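Local coordinates for NigD-like protein (Bacteroides vulgatus ATCC 8482, PDB 3K6O) that is of unknown function but belongs to the NigD-like family, pairing an N-terminal OB domain with a C-terminal beta-sandwich domain, at residues A[88-93]-A[134-139]; A[152-157]-A[187-192]. All blocks are in the same frame, centred on the assembly; numbering follows the deposited sequence.

Overall arrangement
Both contacts are parallel strand pairings in the C-terminal beta-sandwich domain, their centres about 9 Å apart, and they meet through strands 133-139 and 149-157, antiparallel neighbours joined by backbone hydrogen bonds, V137 N with E153 O and N135 O with R155 N. The order is therefore 88-93, 134-139, 152-157, 187-192. Contact 1 is partly buried: it lies where the long strand 75-93 ends, its strands splay apart and a water enters the gap. Contact 2 is the more buried: L152 and V189, with I187, L154 and V191 packing near them, form its apolar side, while E153, paired with R155, shares its face with L190. N139 of contact 1 hydrogen-bonds to the same E153, so both share one polar site.

Contact 1: residues A[88-93]-A[134-139]; sequences QKIIGL and LNLVVN
The end of strand 75-93 pairs in parallel with strand 133-139 in the beta-sandwich domain, with I91, G92 and L93 opposite V137, V138 and N139. Three backbone hydrogen bonds hold the register: I91 N to L136 O (3.2 Å), V138 N to I91 O (3.0 Å) and L93 N to V138 O (2.9 Å), the last donor tilted 28° from the carbonyl plane. Toward residue 88 the strands diverge, and a water bridges them there, donating a hydrogen bond to K89 O while accepting from N135 ND2 and L136 N. On one face CG1 of I91 meets CG1 of V137 at 3.8 Å. CD1 of I91 reaches beyond, over the face of the N135 amide, because CG1 sits between the backbone N and carbonyl carbon (chi1 63°). CG2 of V137 packs on CB of L93, whose CD2 sits over the face of the N139 amide; N139 ND2 hydrogen-bonds to E153 on the next strand. I90 spans two residues: CG1 lies against CD2 of L136 (3.9 Å) and CG2 against CG2 of V138 (3.7 Å). Helix 98-101 covers the I91 and L93 side through I101, whereas Y177 touches I90 and V138. The short segments 91-93 and 134-139 run at 53° to each other, a parallel strand pairing with pronounced local twist in a beta-sandwich domain.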
loop_
_atom_site.group_PDB
_atom_site.type_symbol
_atom_site.label_atom_id
_atom_site.label_comp_id
_atom_site.label_asym_id
_atom_site.label_seq_id
_atom_site.Cartn_x
_atom_site.Cartn_y
_atom_site.Cartn_z
ATOM N N GLN A 88 -4.780 -5.753 -1.131
ATOM C CA GLN A 88 -5.039 -6.673 -2.252
ATOM C C GLN A 88 -3.929 -7.693 -2.410
ATOM O O GLN A 88 -2.755 -7.427 -2.107
ATOM C CB GLN A 88 -5.255 -5.929 -3.596
ATOM C CG GLN A 88 -6.588 -5.295 -3.717
ATOM C CD GLN A 88 -6.862 -4.653 -5.073
ATOM O OE1 GLN A 88 -6.610 -5.240 -6.172
ATOM N NE2 GLN A 88 -7.408 -3.461 -5.012
ATOM N N LYS A 89 -4.311 -8.875 -2.874
ATOM C CA LYS A 89 -3.343 -9.903 -3.186
ATOM C C LYS A 89 -2.798 -9.659 -4.584
ATOM O O LYS A 89 -3.510 -9.173 -5.446
ATOM C CB LYS A 89 -4.020 -11.271 -3.219
ATOM C CG LYS A 89 -4.484 -11.779 -1.859
ATOM C CD LYS A 89 -5.656 -12.788 -2.089
ATOM C CE LYS A 89 -6.242 -13.312 -0.784
ATOM N NZ LYS A 89 -7.042 -12.253 -0.043
ATOM N N ILE A 90 -1.562 -10.084 -4.806
ATOM C CA ILE A 90 -1.050 -10.297 -6.162
ATOM C C ILE A 90 -1.878 -11.386 -6.879
ATOM O O ILE A 90 -2.343 -12.355 -6.273
ATOM C CB ILE A 90 0.450 -10.623 -6.118
ATOM C CG1 ILE A 90 1.209 -9.364 -5.660
ATOM C CG2 ILE A 90 0.969 -11.171 -7.510
ATOM C CD1 ILE A 90 2.723 -9.538 -5.431
ATOM N N ILE A 91 -2.105 -11.197 -8.168
ATOM C CA ILE A 91 -2.740 -12.227 -8.981
ATOM C C ILE A 91 -1.878 -12.585 -10.196
ATOM O O ILE A 91 -0.991 -11.842 -10.606
ATOM C CB ILE A 91 -4.148 -11.783 -9.472
ATOM C CG1 ILE A 91 -4.054 -10.573 -10.368
ATOM C CG2 ILE A 91 -5.116 -11.491 -8.285
ATOM C CD1 ILE A 91 -5.433 -10.244 -11.126
ATOM N N GLY A 92 -2.218 -13.711 -10.816
ATOM C CA GLY A 92 -1.580 -14.167 -12.050
ATOM C C GLY A 92 -2.274 -13.570 -13.251
ATOM O O GLY A 92 -3.501 -13.536 -13.303
ATOM N N LEU A 93 -1.493 -13.025 -14.178
ATOM C CA LEU A 93 -2.000 -12.536 -15.445
ATOM C C LEU A 93 -1.681 -13.586 -16.511
ATOM O O LEU A 93 -0.519 -13.915 -16.731
ATOM C CB LEU A 93 -1.320 -11.196 -15.780
ATOM C CG LEU A 93 -1.470 -10.707 -17.204
ATOM C CD1 LEU A 93 -2.966 -10.510 -17.546
ATOM C CD2 LEU A 93 -0.624 -9.412 -17.504
ATOM N N LEU A 134 -7.580 -1.692 -9.734
ATOM C CA LEU A 134 -6.140 -1.669 -9.876
ATOM C C LEU A 134 -5.557 -3.004 -9.350
ATOM O O LEU A 134 -5.663 -3.307 -8.161
ATOM C CB LEU A 134 -5.547 -0.496 -9.102
ATOM C CG LEU A 134 -4.041 -0.263 -9.336
ATOM C CD1 LEU A 134 -3.739 0.223 -10.773
ATOM C CD2 LEU A 134 -3.451 0.698 -8.320
ATOM N N ASN A 135 -4.906 -3.774 -10.226
ATOM C CA ASN A 135 -4.226 -5.004 -9.809
ATOM C C ASN A 135 -2.688 -4.961 -9.984
ATOM O O ASN A 135 -2.133 -4.224 -10.818
ATOM C CB ASN A 135 -4.759 -6.184 -10.612
ATOM C CG ASN A 135 -6.148 -6.603 -10.211
ATOM O OD1 ASN A 135 -7.134 -6.396 -10.958
ATOM N ND2 ASN A 135 -6.250 -7.207 -9.079
ATOM N N LEU A 136 -2.025 -5.774 -9.199
ATOM C CA LEU A 136 -0.579 -6.013 -9.284
ATOM C C LEU A 136 -0.409 -7.458 -9.677
ATOM O O LEU A 136 -0.821 -8.364 -8.946
ATOM C CB LEU A 136 0.101 -5.786 -7.938
ATOM C CG LEU A 136 1.638 -5.822 -7.921
ATOM C CD1 LEU A 136 2.219 -4.726 -8.815
ATOM C CD2 LEU A 136 2.148 -5.703 -6.497
ATOM N N VAL A 137 0.132 -7.680 -10.873
ATOM C CA VAL A 137 0.073 -8.983 -11.453
ATOM C C VAL A 137 1.444 -9.519 -11.734
ATOM O O VAL A 137 2.371 -8.765 -11.988
ATOM C CB VAL A 137 -0.741 -8.922 -12.745
ATOM C CG1 VAL A 137 -2.071 -8.144 -12.498
ATOM C CG2 VAL A 137 0.103 -8.296 -13.843
ATOM N N VAL A 138 1.561 -10.837 -11.713
ATOM C CA VAL A 138 2.675 -11.543 -12.343
ATOM C C VAL A 138 2.307 -11.931 -13.756
ATOM O O VAL A 138 1.327 -12.643 -13.965
ATOM C CB VAL A 138 3.035 -12.814 -11.563
ATOM C CG1 VAL A 138 4.283 -13.583 -12.207
ATOM C CG2 VAL A 138 3.267 -12.466 -10.085
ATOM N N ASN A 139 3.081 -11.463 -14.725
ATOM C CA ASN A 139 2.774 -11.715 -16.121
ATOM C C ASN A 139 3.272 -13.098 -16.498
ATOM O O ASN A 139 4.485 -13.308 -16.634
ATOM C CB ASN A 139 3.444 -10.660 -17.004
ATOM C CG ASN A 139 2.936 -10.692 -18.462
ATOM O OD1 ASN A 139 2.528 -11.737 -18.910
ATOM N ND2 ASN A 139 3.008 -9.558 -19.203
HETATM O O HOH W 1 -4.125 -7.149 -7.421
#

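Contact 2: residues A[152-157]-A[187-192]; sequences LELRYN and IKVLVN
I187 meets L152 methyl to methyl, CD1 to CD1 at 3.5 Å, the I187 chain being fully extended with CG1 anti to the backbone N (chi1 -176°). K188 joins by its carbonyl: L152 N donates to K188 O at 3.0 Å in a nearly straight bond (178°), while the ammonium group runs off to D147. V189 pairs with L152 and puts CG1 against CG of L154 (4.0 Å). L190 N then bonds to L152 O, and L190 O accepts from L154 N (2.9 Å). The L190 side chain lies beside E153, pointing the same way, with CD1 3.7 Å from E153 OE2. R155 grips E153 side-on, NE (2.9 Å) and NH2 both donating to OE1 almost within the guanidinium plane; N139 ND2, on the neighbouring strand, donates a hydrogen bond to OE2. Replacing E153 by an alanine is likely to leave the R155 guanidinium without its charged mate, N139 ND2 without its acceptor, and a gap beside L190 CD1. V191 sets CG2 against CD1 of L154. At N192 a water takes over the pairing, accepting from its N and donating to L154 O. In these parallel strands, 149-157 and 186-191, L154, V189 and V191 pack on M111 of strand 107-113, as expected of facing layers in a beta sandwich.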
loop_
_atom_site.group_PDB
_atom_site.type_symbol
_atom_site.label_atom_id
_atom_site.label_comp_id
_atom_site.label_asym_id
_atom_site.label_seq_id
_atom_site.Cartn_x
_atom_site.Cartn_y
_atom_site.Cartn_z
ATOM N N LEU A 152 6.832 -7.350 -11.774
ATOM C CA LEU A 152 5.376 -7.262 -11.573
ATOM C C LEU A 152 4.812 -6.142 -12.444
ATOM O O LEU A 152 5.561 -5.217 -12.897
ATOM C CB LEU A 152 5.060 -6.963 -10.098
ATOM C CG LEU A 152 5.566 -7.981 -9.102
ATOM C CD1 LEU A 152 5.362 -7.527 -7.628
ATOM C CD2 LEU A 152 5.025 -9.391 -9.364
ATOM N N GLU A 153 3.494 -6.173 -12.656
ATOM C CA GLU A 153 2.876 -5.103 -13.428
ATOM C C GLU A 153 1.645 -4.614 -12.741
ATOM O O GLU A 153 0.882 -5.394 -12.189
ATOM C CB GLU A 153 2.549 -5.558 -14.862
ATOM C CG GLU A 153 3.668 -6.341 -15.572
ATOM C CD GLU A 153 3.331 -6.671 -17.040
ATOM O OE1 GLU A 153 2.238 -6.239 -17.496
ATOM O OE2 GLU A 153 4.147 -7.369 -17.703
ATOM N N LEU A 154 1.452 -3.308 -12.765
ATOM C CA LEU A 154 0.224 -2.728 -12.278
ATOM C C LEU A 154 -0.699 -2.575 -13.476
ATOM O O LEU A 154 -0.303 -2.021 -14.484
ATOM C CB LEU A 154 0.436 -1.351 -11.663
ATOM C CG LEU A 154 0.772 -1.121 -10.196
ATOM C CD1 LEU A 154 0.833 0.421 -10.039
ATOM C CD2 LEU A 154 -0.216 -1.766 -9.220
ATOM N N ARG A 155 -1.920 -3.065 -13.339
ATOM C CA ARG A 155 -2.895 -3.074 -14.402
ATOM C C ARG A 155 -4.154 -2.359 -13.902
ATOM O O ARG A 155 -4.759 -2.790 -12.916
ATOM C CB ARG A 155 -3.191 -4.528 -14.791
ATOM C CG ARG A 155 -1.985 -5.287 -15.340
ATOM C CD ARG A 155 -1.501 -4.602 -16.627
ATOM N NE ARG A 155 -0.585 -5.417 -17.445
ATOM C CZ ARG A 155 -0.910 -6.092 -18.543
ATOM N NH1 ARG A 155 -2.149 -6.110 -19.028
ATOM N NH2 ARG A 155 0.042 -6.717 -19.203
ATOM N N TYR A 156 -4.542 -1.282 -14.581
ATOM C CA TYR A 156 -5.756 -0.533 -14.242
ATOM C C TYR A 156 -6.883 -0.835 -15.228
ATOM O O TYR A 156 -6.664 -0.925 -16.436
ATOM C CB TYR A 156 -5.474 0.980 -14.244
ATOM C CG TYR A 156 -6.676 1.873 -13.945
ATOM C CD1 TYR A 156 -7.297 1.837 -12.719
ATOM C CD2 TYR A 156 -7.191 2.750 -14.913
ATOM C CE1 TYR A 156 -8.360 2.670 -12.424
ATOM C CE2 TYR A 156 -8.268 3.564 -14.638
ATOM C CZ TYR A 156 -8.841 3.519 -13.381
ATOM O OH TYR A 156 -9.915 4.294 -13.080
ATOM N N ASN A 157 -8.092 -0.993 -14.696
ATOM C CA ASN A 157 -9.273 -1.132 -15.528
ATOM C C ASN A 157 -10.365 -0.248 -14.932
ATOM O O ASN A 157 -10.729 -0.425 -13.778
ATOM C CB ASN A 157 -9.729 -2.591 -15.626
ATOM C CG ASN A 157 -10.577 -2.850 -16.851
ATOM O OD1 ASN A 157 -11.157 -1.923 -17.438
ATOM N ND2 ASN A 157 -10.644 -4.112 -17.271
ATOM N N ILE A 187 12.701 -4.912 -6.984
ATOM C CA ILE A 187 11.456 -5.128 -7.676
ATOM C C ILE A 187 11.298 -4.092 -8.766
ATOM O O ILE A 187 11.684 -2.939 -8.600
ATOM C CB ILE A 187 10.278 -5.111 -6.687
ATOM C CG1 ILE A 187 8.976 -5.422 -7.350
ATOM C CG2 ILE A 187 10.083 -3.742 -5.998
ATOM C CD1 ILE A 187 7.858 -5.426 -6.253
ATOM N N LYS A 188 10.765 -4.532 -9.891
ATOM C CA LYS A 188 10.466 -3.672 -11.037
ATOM C C LYS A 188 8.974 -3.756 -11.313
ATOM O O LYS A 188 8.420 -4.858 -11.399
ATOM C CB LYS A 188 11.254 -4.132 -12.244
ATOM C CG LYS A 188 12.764 -4.024 -12.072
ATOM C CD LYS A 188 13.537 -4.295 -13.370
ATOM C CE LYS A 188 15.068 -4.044 -13.198
ATOM N NZ LYS A 188 15.859 -4.400 -14.429
ATOM N N VAL A 189 8.326 -2.602 -11.405
ATOM C CA VAL A 189 6.899 -2.514 -11.574
ATOM C C VAL A 189 6.517 -1.716 -12.839
ATOM O O VAL A 189 6.838 -0.533 -12.948
ATOM C CB VAL A 189 6.211 -1.865 -10.356
ATOM C CG1 VAL A 189 4.656 -1.808 -10.566
ATOM C CG2 VAL A 189 6.576 -2.631 -9.060
ATOM N N LEU A 190 5.852 -2.377 -13.783
ATOM C CA LEU A 190 5.453 -1.744 -15.035
ATOM C C LEU A 190 4.115 -1.031 -14.881
ATOM O O LEU A 190 3.155 -1.588 -14.324
ATOM C CB LEU A 190 5.331 -2.767 -16.182
ATOM C CG LEU A 190 6.603 -3.157 -16.943
ATOM C CD1 LEU A 190 6.375 -4.432 -17.760
ATOM C CD2 LEU A 190 7.120 -2.019 -17.880
ATOM N N VAL A 191 4.057 0.180 -15.417
ATOM C CA VAL A 191 2.885 1.033 -15.330
ATOM C C VAL A 191 2.587 1.643 -16.687
ATOM O O VAL A 191 3.516 2.090 -17.412
ATOM C CB VAL A 191 3.108 2.168 -14.305
ATOM C CG1 VAL A 191 1.945 3.230 -14.330
ATOM C CG2 VAL A 191 3.290 1.547 -12.914
ATOM N N ASN A 192 1.303 1.688 -17.011
ATOM C CA ASN A 192 0.839 2.389 -18.184
ATOM C C ASN A 192 0.292 3.736 -17.703
ATOM O O ASN A 192 -0.797 3.806 -17.133
ATOM C CB ASN A 192 -0.217 1.557 -18.888
ATOM C CG ASN A 192 -0.594 2.115 -20.250
ATOM O OD1 ASN A 192 0.028 3.048 -20.759
ATOM N ND2 ASN A 192 -1.634 1.561 -20.827
HETATM O O HOH W 2 -0.632 0.630 -15.159
#